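Local coordinates for 3-keto-5-aminohexanoate cleavage enzyme (Ralstonia eutropha, PDB 3C6C), which probably cleaves 3-keto-5-aminohexanoate or a related beta-keto acid with the help of a bound metal ion, at residues 45-50 against 84-89; 58-63 against 284-289; 152-157 against 217-222; 180-185 against 208-213. All coordinates share one frame; numbering follows the deposited sequence.

Contact 1 of 4, residues 45-50 against 84-89; sequences ITPAQI and FKEVVD
The flat carboxylate of Glu86 lies under the ring of Pro47, which covers one of its faces. Pro47 CB sits almost straight above Glu86 CD, at 3.5 Å, and Pro47 CG stands 3.6 Å from Glu86 OE1. A water out of the carboxylate plane, on this same side, donates to Glu86 OE2 and accepts from Ala48 N, so it joins the two helices. Arg90 makes a salt bridge with the same oxygen. The helices are 47-60 and 81-92, neighbours on the outside of a TIM barrel, with strand 64-70 between them in sequence. Glu86 reaches across because CG is anti to the backbone N (chi1 -178°) and the chain stays extended. The two side chains cross at about a right angle.

Below this polar layer the contact is apolar. Val87 CG2 touches the backbone of the first turn at Pro47 CA, 3.6 Å away, and also meets Pro47 CB. Farther in, Ile50 CG2 lies 4.0 Å from Val87 CG2. Val87 also rests on Ile67 and Val69 of strand 64-70, which makes this the barrel side of the contact. No direct hydrogen bond crosses between the segments.

The start of helix 47-60 is fixed by a capping box. Thr46 OG1 accepts from Gln49 N at 3.1 Å. Gln49 OE1 in turn accepts from Ile45 N at 2.9 Å and from Thr46 N at 3.0 Å, the two donors coming from opposite faces of the amide.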
# COMPACT_ATOMS: atom_id res chain seq x y z
N ILE A 45 -11.51 35.82 -18.13
CA ILE A 45 -11.65 36.81 -17.06
C ILE A 45 -13.09 37.30 -16.87
O ILE A 45 -13.61 37.31 -15.76
CB ILE A 45 -10.76 38.04 -17.29
CG1 ILE A 45 -9.26 37.65 -17.35
CG2 ILE A 45 -11.00 39.13 -16.20
CD1 ILE A 45 -8.76 36.89 -16.19
N THR A 46 -13.67 37.76 -17.96
CA THR A 46 -15.08 38.27 -17.96
C THR A 46 -16.07 37.11 -17.93
O THR A 46 -15.70 35.98 -18.30
CB THR A 46 -15.40 39.11 -19.20
OG1 THR A 46 -15.37 38.28 -20.38
CG2 THR A 46 -14.42 40.30 -19.34
N PRO A 47 -17.32 37.36 -17.50
CA PRO A 47 -18.26 36.26 -17.54
C PRO A 47 -18.46 35.65 -18.94
O PRO A 47 -18.68 34.44 -19.08
CB PRO A 47 -19.55 36.92 -17.01
CG PRO A 47 -19.03 37.91 -16.00
CD PRO A 47 -17.82 38.49 -16.69
N ALA A 48 -18.34 36.47 -19.98
CA ALA A 48 -18.52 36.02 -21.34
C ALA A 48 -17.36 35.06 -21.70
O ALA A 48 -17.57 34.03 -22.32
CB ALA A 48 -18.58 37.20 -22.35
N GLN A 49 -16.16 35.43 -21.29
CA GLN A 49 -14.96 34.61 -21.58
C GLN A 49 -15.03 33.28 -20.82
O GLN A 49 -14.65 32.20 -21.32
CB GLN A 49 -13.67 35.35 -21.22
CG GLN A 49 -13.34 36.48 -22.18
CD GLN A 49 -12.36 37.46 -21.62
OE1 GLN A 49 -12.07 37.47 -20.43
NE2 GLN A 49 -11.87 38.35 -22.49
N ILE A 50 -15.55 33.38 -19.61
CA ILE A 50 -15.65 32.19 -18.73
C ILE A 50 -16.71 31.22 -19.27
O ILE A 50 -16.48 30.04 -19.34
CB ILE A 50 -15.94 32.61 -17.26
CG1 ILE A 50 -14.72 33.34 -16.69
CG2 ILE A 50 -16.29 31.41 -16.39
CD1 ILE A 50 -14.92 34.04 -15.37
N PHE A 84 -21.74 35.46 -11.38
CA PHE A 84 -22.06 34.01 -11.46
C PHE A 84 -23.31 33.82 -12.34
O PHE A 84 -23.35 32.95 -13.20
CB PHE A 84 -22.31 33.37 -10.09
CG PHE A 84 -21.06 32.94 -9.35
CD1 PHE A 84 -20.33 31.83 -9.75
CD2 PHE A 84 -20.63 33.65 -8.25
CE1 PHE A 84 -19.19 31.42 -9.06
CE2 PHE A 84 -19.50 33.23 -7.53
CZ PHE A 84 -18.78 32.12 -7.97
N LYS A 85 -24.31 34.66 -12.10
CA LYS A 85 -25.59 34.56 -12.83
C LYS A 85 -25.39 34.79 -14.33
O LYS A 85 -25.98 34.11 -15.17
CB LYS A 85 -26.65 35.51 -12.24
CG LYS A 85 -28.00 35.47 -12.96
CD LYS A 85 -28.72 34.16 -12.75
CE LYS A 85 -30.24 34.30 -12.88
NZ LYS A 85 -30.71 34.83 -14.19
N GLU A 86 -24.53 35.73 -14.66
CA GLU A 86 -24.25 36.04 -16.07
C GLU A 86 -23.58 34.83 -16.73
O GLU A 86 -23.92 34.44 -17.85
CB GLU A 86 -23.37 37.28 -16.24
CG GLU A 86 -23.15 37.62 -17.72
CD GLU A 86 -22.27 38.81 -17.98
OE1 GLU A 86 -22.07 39.62 -17.05
OE2 GLU A 86 -21.76 38.90 -19.12
N VAL A 87 -22.65 34.21 -16.01
CA VAL A 87 -21.94 33.05 -16.58
C VAL A 87 -22.94 31.93 -16.87
O VAL A 87 -22.97 31.38 -17.97
CB VAL A 87 -20.79 32.50 -15.70
CG1 VAL A 87 -20.30 31.12 -16.25
CG2 VAL A 87 -19.61 33.52 -15.64
N VAL A 88 -23.78 31.63 -15.90
CA VAL A 88 -24.71 30.49 -16.00
C VAL A 88 -25.76 30.76 -17.08
O VAL A 88 -26.14 29.87 -17.85
CB VAL A 88 -25.37 30.18 -14.64
CG1 VAL A 88 -26.59 29.29 -14.80
CG2 VAL A 88 -24.33 29.52 -13.70
N ASP A 89 -26.19 32.03 -17.15
CA ASP A 89 -27.17 32.45 -18.16
C ASP A 89 -26.58 32.28 -19.57
O ASP A 89 -27.25 31.81 -20.48
CB ASP A 89 -27.66 33.88 -17.95
CG ASP A 89 -28.60 34.01 -16.74
OD1 ASP A 89 -29.03 32.97 -16.19
OD2 ASP A 89 -28.90 35.17 -16.35
O HOH W 1 -19.10 39.46 -19.85

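Contact 2 of 4, residues 58-63 against 284-289; sequences AKAGAS and QLVERA
Val286 fills the gap between helix 282-295 and the end of helix 47-60, and the tight part of the contact is built around it. Its CG1, anti to the backbone N (chi1 172°), points at the last helical turn. Ala60 CB and Ala60 O both lie 3.7 Å from Val286 CG1. Val286 CG1 also stands 3.8 Å from Ala62 N. On the other branch, Val286 CG2 meets Ala62 CB more distantly, at 4.2 Å. Ala62 and Val286 both continue inward, onto Leu26 and Cys28 of strand 23-29.

The outer side is looser. Ala60 CB comes no closer than 4.4 Å to Glu287 N, and the Glu287 side chain leads away from helix 47-60 into solvent. A polar link comes from Arg290, farther along helix 282-295, whose NH1 donates to Ala60 O.

Gly61 turns the chain out of the helix. It has a positive phi of 118° and closes a Schellman motif. The pairing is that of the first and last helices of a TIM barrel, side by side where strand 264-266 meets strand 23-29 and the ring closes.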
# COMPACT_ATOMS: atom_id res chain seq x y z
N ALA A 58 -16.86 21.84 -23.22
CA ALA A 58 -17.96 20.92 -23.56
C ALA A 58 -17.75 20.32 -24.94
O ALA A 58 -17.89 19.11 -25.18
CB ALA A 58 -19.34 21.64 -23.49
N LYS A 59 -17.42 21.19 -25.88
CA LYS A 59 -17.28 20.78 -27.27
C LYS A 59 -16.11 19.80 -27.44
O LYS A 59 -16.09 18.98 -28.35
CB LYS A 59 -17.13 21.98 -28.20
CG LYS A 59 -18.43 22.69 -28.45
CD LYS A 59 -18.21 23.95 -29.26
CE LYS A 59 -19.50 24.71 -29.56
NZ LYS A 59 -19.18 26.02 -30.23
N ALA A 60 -15.13 19.92 -26.55
CA ALA A 60 -13.97 19.02 -26.56
C ALA A 60 -14.26 17.67 -25.85
O ALA A 60 -13.45 16.74 -25.93
CB ALA A 60 -12.74 19.69 -25.96
N GLY A 61 -15.40 17.61 -25.18
CA GLY A 61 -15.91 16.40 -24.53
C GLY A 61 -16.09 16.42 -23.01
O GLY A 61 -16.40 15.40 -22.40
N ALA A 62 -15.91 17.57 -22.38
CA ALA A 62 -16.06 17.68 -20.92
C ALA A 62 -17.50 17.39 -20.48
O ALA A 62 -18.46 17.78 -21.13
CB ALA A 62 -15.58 19.03 -20.39
N SER A 63 -17.59 16.71 -19.34
CA SER A 63 -18.87 16.30 -18.75
C SER A 63 -19.47 17.43 -17.90
O SER A 63 -20.68 17.60 -17.83
CB SER A 63 -18.70 15.07 -17.84
OG SER A 63 -17.77 14.12 -18.37
N GLN A 284 -7.89 22.46 -25.15
CA GLN A 284 -6.71 21.63 -25.45
C GLN A 284 -6.45 20.65 -24.30
O GLN A 284 -6.08 19.50 -24.50
CB GLN A 284 -5.49 22.52 -25.70
CG GLN A 284 -5.58 23.19 -27.02
CD GLN A 284 -4.60 24.33 -27.19
OE1 GLN A 284 -3.93 24.75 -26.26
NE2 GLN A 284 -4.55 24.86 -28.41
N LEU A 285 -6.65 21.12 -23.09
CA LEU A 285 -6.42 20.29 -21.89
C LEU A 285 -7.43 19.15 -21.84
O LEU A 285 -7.09 18.02 -21.55
CB LEU A 285 -6.46 21.14 -20.61
CG LEU A 285 -5.34 22.17 -20.43
CD1 LEU A 285 -5.59 23.00 -19.15
CD2 LEU A 285 -3.91 21.52 -20.46
N VAL A 286 -8.69 19.48 -22.15
CA VAL A 286 -9.75 18.48 -22.22
C VAL A 286 -9.43 17.46 -23.30
O VAL A 286 -9.59 16.26 -23.12
CB VAL A 286 -11.15 19.12 -22.46
CG1 VAL A 286 -12.19 18.03 -22.73
CG2 VAL A 286 -11.62 19.99 -21.24
N GLU A 287 -8.97 17.94 -24.45
CA GLU A 287 -8.69 17.06 -25.59
C GLU A 287 -7.59 16.07 -25.24
O GLU A 287 -7.68 14.87 -25.53
CB GLU A 287 -8.29 17.87 -26.81
CG GLU A 287 -7.86 17.04 -27.99
CD GLU A 287 -7.41 17.91 -29.17
OE1 GLU A 287 -7.04 19.10 -28.94
OE2 GLU A 287 -7.44 17.40 -30.31
N ARG A 288 -6.59 16.56 -24.54
CA ARG A 288 -5.43 15.73 -24.16
C ARG A 288 -5.85 14.62 -23.20
O ARG A 288 -5.49 13.47 -23.37
CB ARG A 288 -4.30 16.58 -23.56
CG ARG A 288 -3.15 15.78 -22.92
CD ARG A 288 -1.85 16.61 -22.88
NE ARG A 288 -1.54 17.00 -24.25
CZ ARG A 288 -0.49 17.71 -24.64
NH1 ARG A 288 0.38 18.18 -23.76
NH2 ARG A 288 -0.34 17.97 -25.93
N ALA A 289 -6.66 15.00 -22.22
CA ALA A 289 -7.13 14.06 -21.18
C ALA A 289 -8.03 12.99 -21.81
O ALA A 289 -7.93 11.78 -21.54
CB ALA A 289 -7.88 14.85 -20.05

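Contact 3 of 4, residues 152-157 against 217-222; sequences NQVEGK and VLWGAP
Trp219 lies against strand 151-155, and its side chain can be followed outward along Asn152 and Val154. Trp219 CB is 3.7 Å from Asn152 O, and CG still lies near that oxygen. Trp219 CD1 comes next, near Asn152 O at the ring edge and 3.8 Å from Val154 CG2. Trp219 NE1 is closest, 3.2 Å from Val154 CG2, which approaches the ring obliquely; the same nitrogen bonds to Glu159 OE1. Beyond it, CE2 is the last ring atom near Val154 CG2. Leu218 CB lies over the ring centre, 3.7 Å above the plane. Phe195 of the third subunit meets the indole edge-to-face. Asn152 also reaches that subunit, bonding Thr150 there through OD1.

Trp219 N donates to Asn152 O at 3.1 Å. Leu218 O accepts a weak bond from Val154 N, 2.9 Å long but bent. The peptide before Trp219 is cis, which puts Leu218 O and the N-H of Trp219 on the same side, facing the strand. A water joins Val154 O to Leu218 N. Main-chain polar groups and apolar side chains both join the loop before helix 225-232 to strand 151-155, and two side chains reach the next subunit.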
# COMPACT_ATOMS: atom_id res chain seq x y z
N ASN A 152 -3.98 25.03 7.28
CA ASN A 152 -2.91 25.90 6.78
C ASN A 152 -2.77 25.70 5.28
O ASN A 152 -2.51 24.58 4.81
CB ASN A 152 -1.57 25.59 7.45
CG ASN A 152 -1.56 25.95 8.93
OD1 ASN A 152 -2.24 26.88 9.34
ND2 ASN A 152 -0.77 25.23 9.73
N GLN A 153 -2.95 26.78 4.55
CA GLN A 153 -2.83 26.75 3.10
C GLN A 153 -1.88 27.77 2.52
O GLN A 153 -1.50 28.75 3.16
CB GLN A 153 -4.20 26.88 2.44
CG GLN A 153 -5.18 25.83 2.92
CD GLN A 153 -5.85 25.11 1.77
OE1 GLN A 153 -5.58 25.40 0.60
NE2 GLN A 153 -6.73 24.17 2.11
N VAL A 154 -1.50 27.48 1.29
CA VAL A 154 -0.55 28.31 0.53
C VAL A 154 -1.05 28.49 -0.90
O VAL A 154 -1.44 27.52 -1.55
CB VAL A 154 0.87 27.68 0.42
CG1 VAL A 154 1.84 28.67 -0.28
CG2 VAL A 154 1.44 27.26 1.78
N GLU A 155 -1.06 29.74 -1.34
CA GLU A 155 -1.30 30.07 -2.75
C GLU A 155 -0.18 30.98 -3.21
O GLU A 155 -0.11 32.15 -2.83
CB GLU A 155 -2.66 30.74 -2.95
CG GLU A 155 -2.93 31.06 -4.45
CD GLU A 155 -4.27 31.73 -4.68
OE1 GLU A 155 -4.39 32.94 -4.35
OE2 GLU A 155 -5.17 31.05 -5.22
N GLY A 156 0.72 30.40 -3.98
CA GLY A 156 1.94 31.08 -4.38
C GLY A 156 2.81 31.32 -3.17
O GLY A 156 3.31 30.39 -2.55
N LYS A 157 2.99 32.60 -2.86
CA LYS A 157 3.84 33.00 -1.75
C LYS A 157 2.95 33.34 -0.57
O LYS A 157 3.44 33.62 0.53
CB LYS A 157 4.71 34.21 -2.15
N VAL A 217 -1.59 20.50 -3.07
CA VAL A 217 -1.73 21.84 -2.48
C VAL A 217 -1.04 21.81 -1.11
O VAL A 217 -1.11 20.82 -0.38
CB VAL A 217 -3.18 22.26 -2.38
CG1 VAL A 217 -3.33 23.56 -1.54
CG2 VAL A 217 -3.74 22.44 -3.79
N LEU A 218 -0.31 22.88 -0.80
CA LEU A 218 0.34 22.98 0.51
C LEU A 218 -0.68 23.59 1.50
O LEU A 218 -1.33 24.59 1.16
CB LEU A 218 1.61 23.84 0.43
CG LEU A 218 2.67 23.36 -0.59
CD1 LEU A 218 3.85 24.31 -0.55
CD2 LEU A 218 3.15 21.94 -0.31
N TRP A 219 -0.88 23.05 2.70
CA TRP A 219 -0.14 21.93 3.30
C TRP A 219 -1.09 20.75 3.45
O TRP A 219 -1.40 20.31 4.57
CB TRP A 219 0.44 22.36 4.66
CG TRP A 219 1.46 23.47 4.48
CD1 TRP A 219 1.27 24.81 4.67
CD2 TRP A 219 2.77 23.31 3.96
NE1 TRP A 219 2.42 25.50 4.32
CE2 TRP A 219 3.35 24.60 3.88
CE3 TRP A 219 3.52 22.20 3.56
CZ2 TRP A 219 4.64 24.80 3.43
CZ3 TRP A 219 4.81 22.41 3.11
CH2 TRP A 219 5.35 23.70 3.04
N GLY A 220 -1.55 20.29 2.30
CA GLY A 220 -2.35 19.07 2.14
C GLY A 220 -1.66 17.84 1.58
O GLY A 220 -0.43 17.77 1.48
N ALA A 221 -2.47 16.86 1.21
CA ALA A 221 -1.95 15.57 0.75
C ALA A 221 -1.24 15.76 -0.59
O ALA A 221 -1.74 16.47 -1.45
CB ALA A 221 -3.09 14.52 0.63
N PRO A 222 -0.09 15.10 -0.76
CA PRO A 222 0.69 15.25 -2.00
C PRO A 222 0.14 14.45 -3.18
O PRO A 222 -0.64 13.49 -3.04
CB PRO A 222 2.07 14.72 -1.61
CG PRO A 222 1.78 13.68 -0.58
CD PRO A 222 0.62 14.24 0.22
O HOH W 2 -0.34 25.28 -2.55

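Contact 4 of 4, residues 180-185 against 208-213; sequences GIKPEL and VPLFQM
Strands 182-185 and 210-213 run parallel, with axes 4.6 Å apart at closest and 27° between their directions. Leu185 N donates to Leu210 O, and Leu185 O accepts from Gln212 N, both at 2.8 Å and nearly straight. One step earlier a water takes the place of a direct bond between Leu210 N and Pro183 O.

Lys182 spans the N-terminal end of the pair. Extended through chi1 and chi2, Lys182 lays its CD against Leu210 CD1, 3.4 Å away and tighter than usual, where the side chains cross at about a right angle. The chain then bends at chi3 (-73°) and chi4, which brings Lys182 NZ back to Val208 O at 2.9 Å. A water also links NZ to Val208 N.

Leu185 CD1 sits over one face of the Phe211 ring, 4.1 Å from its centroid, in a CH-pi contact. Glu184 and Gln212 are on the other side of the sheet. Their flat ends are 46° apart and make no direct hydrogen bond. Two waters bridge them, one from Glu184 OE1 to Gln212 NE2, one from Glu184 OE2 to Gln212 OE1. Gln212 NE2 also donates to Glu186. The side chain of Glu184 is about 7 Å from the nickel ion held by His66, His68 and Glu269. With helix 190-201 between them, the strands form a right-handed beta-alpha-beta unit of the TIM barrel, with Glu184 and Gln212 on the face toward its metal-containing centre.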
# COMPACT_ATOMS: atom_id res chain seq x y z
N GLY A 180 -31.45 21.64 -3.62
CA GLY A 180 -31.36 20.54 -4.61
C GLY A 180 -30.06 20.48 -5.38
O GLY A 180 -29.99 19.97 -6.49
N ILE A 181 -29.02 21.00 -4.75
CA ILE A 181 -27.67 21.05 -5.32
C ILE A 181 -26.81 19.97 -4.67
O ILE A 181 -26.78 19.82 -3.44
CB ILE A 181 -27.04 22.46 -5.10
CG1 ILE A 181 -27.90 23.57 -5.72
CG2 ILE A 181 -25.61 22.51 -5.60
CD1 ILE A 181 -27.46 24.98 -5.31
N LYS A 182 -26.08 19.23 -5.51
CA LYS A 182 -25.21 18.15 -5.02
C LYS A 182 -23.84 18.72 -4.66
O LYS A 182 -23.20 19.37 -5.50
CB LYS A 182 -25.09 17.01 -6.04
CG LYS A 182 -24.31 15.81 -5.52
CD LYS A 182 -24.34 14.61 -6.49
CE LYS A 182 -25.63 13.91 -6.51
NZ LYS A 182 -26.02 13.37 -5.17
N PRO A 183 -23.40 18.53 -3.40
CA PRO A 183 -22.03 18.97 -3.13
C PRO A 183 -20.98 18.03 -3.67
O PRO A 183 -21.12 16.79 -3.62
CB PRO A 183 -21.97 18.99 -1.60
CG PRO A 183 -22.91 17.87 -1.18
CD PRO A 183 -24.03 17.91 -2.21
N GLU A 184 -19.93 18.64 -4.20
CA GLU A 184 -18.64 18.00 -4.43
C GLU A 184 -17.75 18.28 -3.24
O GLU A 184 -17.29 19.40 -3.00
CB GLU A 184 -18.00 18.48 -5.73
CG GLU A 184 -16.77 17.67 -6.13
CD GLU A 184 -16.18 18.17 -7.42
OE1 GLU A 184 -15.72 19.35 -7.46
OE2 GLU A 184 -16.16 17.37 -8.39
N LEU A 185 -17.53 17.22 -2.47
CA LEU A 185 -16.81 17.30 -1.20
C LEU A 185 -15.33 17.25 -1.49
O LEU A 185 -14.76 16.19 -1.82
CB LEU A 185 -17.21 16.15 -0.26
CG LEU A 185 -18.70 15.97 0.01
CD1 LEU A 185 -18.93 14.69 0.82
CD2 LEU A 185 -19.29 17.21 0.71
N VAL A 208 -26.17 9.80 -4.38
CA VAL A 208 -24.77 9.42 -4.64
C VAL A 208 -23.83 10.51 -4.07
O VAL A 208 -23.83 11.63 -4.55
CB VAL A 208 -24.46 9.21 -6.17
CG1 VAL A 208 -22.96 8.88 -6.41
CG2 VAL A 208 -25.31 8.11 -6.75
N PRO A 209 -23.00 10.17 -3.07
CA PRO A 209 -22.03 11.14 -2.59
C PRO A 209 -20.89 11.34 -3.58
O PRO A 209 -20.46 10.40 -4.23
CB PRO A 209 -21.47 10.49 -1.32
CG PRO A 209 -22.33 9.32 -1.06
CD PRO A 209 -22.88 8.89 -2.36
N LEU A 210 -20.43 12.58 -3.63
CA LEU A 210 -19.31 13.01 -4.49
C LEU A 210 -18.14 13.52 -3.69
O LEU A 210 -18.25 14.51 -2.97
CB LEU A 210 -19.74 14.16 -5.42
CG LEU A 210 -20.97 14.02 -6.27
CD1 LEU A 210 -21.09 15.27 -7.17
CD2 LEU A 210 -20.95 12.71 -7.09
N PHE A 211 -17.02 12.83 -3.85
CA PHE A 211 -15.77 13.20 -3.19
C PHE A 211 -14.71 13.53 -4.26
O PHE A 211 -14.60 12.87 -5.30
CB PHE A 211 -15.19 12.07 -2.34
CG PHE A 211 -15.93 11.78 -1.06
CD1 PHE A 211 -17.09 11.03 -1.09
CD2 PHE A 211 -15.42 12.16 0.17
CE1 PHE A 211 -17.74 10.73 0.08
CE2 PHE A 211 -16.08 11.86 1.35
CZ PHE A 211 -17.24 11.14 1.30
N GLN A 212 -13.93 14.55 -3.99
CA GLN A 212 -12.75 14.84 -4.80
C GLN A 212 -11.53 15.16 -3.98
O GLN A 212 -11.53 16.05 -3.13
CB GLN A 212 -13.00 15.98 -5.78
CG GLN A 212 -11.78 16.39 -6.58
CD GLN A 212 -12.15 17.18 -7.83
OE1 GLN A 212 -12.02 16.68 -8.95
NE2 GLN A 212 -12.63 18.42 -7.63
N MSE A 213 -10.46 14.45 -4.29
CA MSE A 213 -9.15 14.70 -3.68
C MSE A 213 -8.41 15.80 -4.42
O MSE A 213 -8.13 15.69 -5.62
CB MSE A 213 -8.24 13.47 -3.73
CG MSE A 213 -8.85 12.19 -3.31
SE MSE A 213 -7.53 10.80 -3.62
CE MSE A 213 -8.69 9.48 -3.50
O HOH W 3 -27.55 11.35 -6.42
O HOH W 4 -22.20 14.71 -2.50
O HOH W 5 -14.23 19.97 -9.70
O HOH W 6 -14.10 17.11 -10.42

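How the contacts relate
From the N terminus, contact 1 closes the first loop, bringing helix 81-92 back against the start of helix 47-60. Contact 2 begins on the end of that same helix before contact 1 is complete, so the two cross. It closes only at 284-289 and spans most of the chain, joining the first barrel helix, 47-60, to helix 282-295, which follows strand 264-266. Contacts 3 and 4 both fall within this span. Contact 3 ties strand 151-155 of the separate antiparallel sheet to the loop after strand 210-214. Contact 4 lies between its segments and pairs two neighbouring barrel strands. Contacts 1 and 2 thus join outer helices, contact 4 the inner wall, and contact 3 an outlying sheet.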